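Local coordinates for SusD/RagB family nutrient-binding outer membrane lipoprotein (Bacteroides vulgatus, PDB 4F7A) that probably binds glycans, perhaps mucin O-glycans, at the bacterial outer membrane as a SusD-like lipoprotein with a TPR-like helical fold, at residues Leu52-Phe57 with Glu437-Gln442. Residues are numbered along the deposited sequence; the frame is centred on the assembly and turned at random.
Sequences LNHDMF and EAWAEQ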
ATOM      1  N   LEU A  52      -7.155   2.760 -10.485  1.00 15.77           N
ATOM      2  CA  LEU A  52      -8.396   2.056 -10.814  1.00 13.40           C
ATOM      3  C   LEU A  52      -8.486   0.624 -10.253  1.00 15.99           C
ATOM      4  O   LEU A  52      -9.460  -0.095 -10.522  1.00 14.70           O
ATOM      5  CB  LEU A  52      -8.627   2.049 -12.307  1.00 14.61           C
ATOM      6  CG  LEU A  52      -8.983   3.378 -12.956  1.00 13.91           C
ATOM      7  CD1 LEU A  52      -8.831   3.255 -14.467  1.00 14.53           C
ATOM      8  CD2 LEU A  52     -10.410   3.846 -12.589  1.00 14.53           C
ATOM      9  N   ASN A  53      -7.480   0.212  -9.488  1.00 15.74           N
ATOM     10  CA  ASN A  53      -7.500  -1.060  -8.783  1.00 14.44           C
ATOM     11  C   ASN A  53      -7.398  -0.828  -7.260  1.00 13.18           C
ATOM     12  O   ASN A  53      -8.384  -0.541  -6.590  1.00 14.09           O
ATOM     13  CB  ASN A  53      -6.352  -1.937  -9.304  1.00 14.66           C
ATOM     14  CG  ASN A  53      -6.500  -2.263 -10.753  1.00 16.62           C
ATOM     15  OD1 ASN A  53      -7.345  -3.082 -11.129  1.00 16.76           O
ATOM     16  ND2 ASN A  53      -5.681  -1.650 -11.576  1.00 18.11           N
ATOM     17  N   HIS A  54      -6.189  -0.878  -6.738  1.00 13.06           N
ATOM     18  CA  HIS A  54      -5.958  -0.849  -5.297  1.00 12.27           C
ATOM     19  C   HIS A  54      -6.572   0.357  -4.606  1.00 13.76           C
ATOM     20  O   HIS A  54      -7.069   0.235  -3.506  1.00 12.41           O
ATOM     21  CB  HIS A  54      -4.458  -0.854  -5.009  1.00 13.70           C
ATOM     22  CG  HIS A  54      -3.704  -1.877  -5.794  1.00 12.38           C
ATOM     23  ND1 HIS A  54      -3.601  -1.828  -7.170  1.00 12.24           N
ATOM     24  CD2 HIS A  54      -2.962  -2.938  -5.397  1.00 12.12           C
ATOM     25  CE1 HIS A  54      -2.857  -2.840  -7.587  1.00 14.57           C
ATOM     26  NE2 HIS A  54      -2.462  -3.532  -6.531  1.00 13.31           N
ATOM     27  N   ASP A  55      -6.472   1.525  -5.222  1.00 12.97           N
ATOM     28  CA  ASP A  55      -6.925   2.763  -4.580  1.00 12.78           C
ATOM     29  C   ASP A  55      -8.440   2.764  -4.410  1.00 12.34           C
ATOM     30  O   ASP A  55      -8.960   3.397  -3.489  1.00 12.35           O
ATOM     31  CB  ASP A  55      -6.495   3.987  -5.395  1.00 12.65           C
ATOM     32  CG  ASP A  55      -5.012   4.344  -5.215  1.00 14.96           C
ATOM     33  OD1 ASP A  55      -4.312   3.703  -4.391  1.00 15.87           O
ATOM     34  OD2 ASP A  55      -4.555   5.280  -5.907  1.00 15.27           O
HETATM   35  N   MSE A  56      -9.137   2.086  -5.318  1.00 11.07           N
HETATM   36  CA  MSE A  56     -10.570   1.933  -5.197  1.00 12.14           C
HETATM   37  C   MSE A  56     -10.909   0.791  -4.237  1.00 11.78           C
HETATM   38  O   MSE A  56     -11.761   0.949  -3.341  1.00 10.29           O
HETATM   39  CB  MSE A  56     -11.211   1.684  -6.564  1.00 11.61           C
HETATM   40  CG  MSE A  56     -12.703   1.421  -6.428  1.00 13.81           C
HETATM   41 SE   MSE A  56     -13.640   1.310  -8.104  0.75 13.52          SE
HETATM   42  CE  MSE A  56     -12.579   0.045  -8.941  1.00 11.86           C
ATOM     43  N   PHE A  57     -10.246  -0.362  -4.398  1.00 10.83           N
ATOM     44  CA  PHE A  57     -10.570  -1.513  -3.574  1.00 12.09           C
ATOM     45  C   PHE A  57     -10.236  -1.286  -2.112  1.00 12.70           C
ATOM     46  O   PHE A  57     -10.925  -1.807  -1.226  1.00 11.87           O
ATOM     47  CB  PHE A  57      -9.935  -2.797  -4.111  1.00 11.70           C
ATOM     48  CG  PHE A  57     -10.406  -3.174  -5.511  1.00 14.79           C
ATOM     49  CD1 PHE A  57     -11.750  -3.149  -5.846  1.00 13.40           C
ATOM     50  CD2 PHE A  57      -9.496  -3.547  -6.481  1.00 17.14           C
ATOM     51  CE1 PHE A  57     -12.159  -3.489  -7.117  1.00 15.66           C
ATOM     52  CE2 PHE A  57      -9.908  -3.907  -7.758  1.00 13.50           C
ATOM     53  CZ  PHE A  57     -11.230  -3.874  -8.071  1.00 14.23           C
ATOM     54  N   GLU A 437      -0.920  -0.586   0.346  1.00 12.39           N
ATOM     55  CA  GLU A 437      -0.809  -1.092   1.719  1.00 13.60           C
ATOM     56  C   GLU A 437      -2.188  -1.225   2.362  1.00 13.15           C
ATOM     57  O   GLU A 437      -2.476  -2.225   3.053  1.00 14.08           O
ATOM     58  CB  GLU A 437       0.114  -0.224   2.564  1.00 14.35           C
ATOM     59  CG  GLU A 437       0.395  -0.818   3.962  1.00 15.43           C
ATOM     60  CD  GLU A 437       0.972  -2.236   3.952  1.00 15.27           C
ATOM     61  OE1 GLU A 437       1.539  -2.676   2.925  1.00 14.15           O
ATOM     62  OE2 GLU A 437       0.847  -2.941   4.990  1.00 17.89           O
ATOM     63  N   ALA A 438      -3.051  -0.253   2.100  1.00 12.27           N
ATOM     64  CA  ALA A 438      -4.407  -0.238   2.687  1.00 12.25           C
ATOM     65  C   ALA A 438      -5.214  -1.459   2.264  1.00 11.84           C
ATOM     66  O   ALA A 438      -5.844  -2.130   3.088  1.00 10.88           O
ATOM     67  CB  ALA A 438      -5.143   1.053   2.286  1.00 11.53           C
ATOM     68  N   TRP A 439      -5.166  -1.754   0.974  1.00 11.24           N
ATOM     69  CA  TRP A 439      -5.904  -2.862   0.426  1.00  8.40           C
ATOM     70  C   TRP A 439      -5.325  -4.209   0.877  1.00 11.46           C
ATOM     71  O   TRP A 439      -6.068  -5.116   1.172  1.00 12.55           O
ATOM     72  CB  TRP A 439      -5.973  -2.771  -1.100  1.00 11.41           C
ATOM     73  CG  TRP A 439      -6.886  -3.847  -1.715  1.00 10.02           C
ATOM     74  CD1 TRP A 439      -8.054  -4.304  -1.198  1.00 10.79           C
ATOM     75  CD2 TRP A 439      -6.700  -4.537  -2.972  1.00  9.93           C
ATOM     76  NE1 TRP A 439      -8.602  -5.276  -2.026  1.00 11.20           N
ATOM     77  CE2 TRP A 439      -7.784  -5.430  -3.121  1.00 11.88           C
ATOM     78  CE3 TRP A 439      -5.701  -4.506  -3.966  1.00 10.18           C
ATOM     79  CZ2 TRP A 439      -7.913  -6.255  -4.221  1.00 13.33           C
ATOM     80  CZ3 TRP A 439      -5.821  -5.333  -5.048  1.00 13.52           C
ATOM     81  CH2 TRP A 439      -6.926  -6.203  -5.175  1.00 12.48           C
ATOM     82  N   ALA A 440      -3.999  -4.338   0.902  1.00 10.57           N
ATOM     83  CA  ALA A 440      -3.366  -5.568   1.343  1.00 11.48           C
ATOM     84  C   ALA A 440      -3.776  -5.882   2.763  1.00 11.47           C
ATOM     85  O   ALA A 440      -4.167  -7.005   3.071  1.00 11.07           O
ATOM     86  CB  ALA A 440      -1.858  -5.464   1.240  1.00  9.92           C
ATOM     87  N   GLU A 441      -3.724  -4.887   3.633  1.00  9.99           N
ATOM     88  CA  GLU A 441      -4.090  -5.108   5.038  1.00 11.60           C
ATOM     89  C   GLU A 441      -5.571  -5.368   5.249  1.00 11.86           C
ATOM     90  O   GLU A 441      -5.971  -6.134   6.149  1.00 10.23           O
ATOM     91  CB  GLU A 441      -3.577  -3.959   5.904  1.00 12.65           C
ATOM     92  CG  GLU A 441      -2.094  -4.079   6.138  1.00 13.97           C
ATOM     93  CD  GLU A 441      -1.768  -5.253   7.026  1.00 18.45           C
ATOM     94  OE1 GLU A 441      -1.888  -5.066   8.267  1.00 16.56           O
ATOM     95  OE2 GLU A 441      -1.401  -6.345   6.499  1.00 14.18           O
ATOM     96  N   GLN A 442      -6.407  -4.765   4.430  1.00 10.10           N
ATOM     97  CA  GLN A 442      -7.830  -5.064   4.493  1.00 12.13           C
ATOM     98  C   GLN A 442      -8.139  -6.526   4.135  1.00 12.31           C
ATOM     99  O   GLN A 442      -8.952  -7.191   4.790  1.00 11.24           O
ATOM    100  CB  GLN A 442      -8.594  -4.110   3.592  1.00 11.93           C
ATOM    101  CG  GLN A 442     -10.102  -4.282   3.650  1.00 12.74           C
ATOM    102  CD  GLN A 442     -10.651  -5.284   2.653  1.00 17.19           C
ATOM    103  OE1 GLN A 442      -9.998  -5.631   1.670  1.00 13.87           O
ATOM    104  NE2 GLN A 442     -11.877  -5.725   2.890  1.00 16.55           N
TER
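Trp439 meets His54 and Phe57 with two different parts of its indole, and the resulting aromatic cluster shows how a single large side chain can join a short helical turn to helix 435-445 without any hydrogen bond between them. The packing is tight at two points, one on each partner. Phe57 CB sits over one face of the indole, 3.5 Å from the centroid of the five-membered ring and only 14° off the normal, a CH-pi contact. Beyond CB the fit slackens: the phenyl ring lies oblique to the six-membered ring of Trp439, with Phe57 CD2 3.9 Å from Trp439 CZ2, and the two side chains run side by side in the same direction.

His54 makes the second tight point, at the rim. Its ring is almost perpendicular to the indole, at 88°, in an offset edge-to-face pair that directs the tryptophan edge at the imidazole face; His54 CD2 lies 3.5 Å from Trp439 CE3. Trp439 swings its CG away from the backbone N (chi1 -174°), which carries the indole to both partners. The imidazole has a polar tether too, since His54 NE2 hydrogen-bonds with Thr131 of helix 111-132. Cutting Trp439 back to an alanine is likely to leave the Phe57 methylene and the imidazole face without their shared partner, opening a gap between the two helices.

The looser flank of this wholly buried contact faces Gln442, which stands back from residues 52-57 and packs on Met467. On the other side of helix 435-445, Glu437 and Glu441 form salt bridges with Arg210, at the end of helix 193-210. Ala438 touches Trp428 of helix 416-431. The cluster thus lies near the centre of the chain, linking the turn 54-57, just ahead of strand 61-62, to helix 435-445, with His54 also tied to helix 111-132.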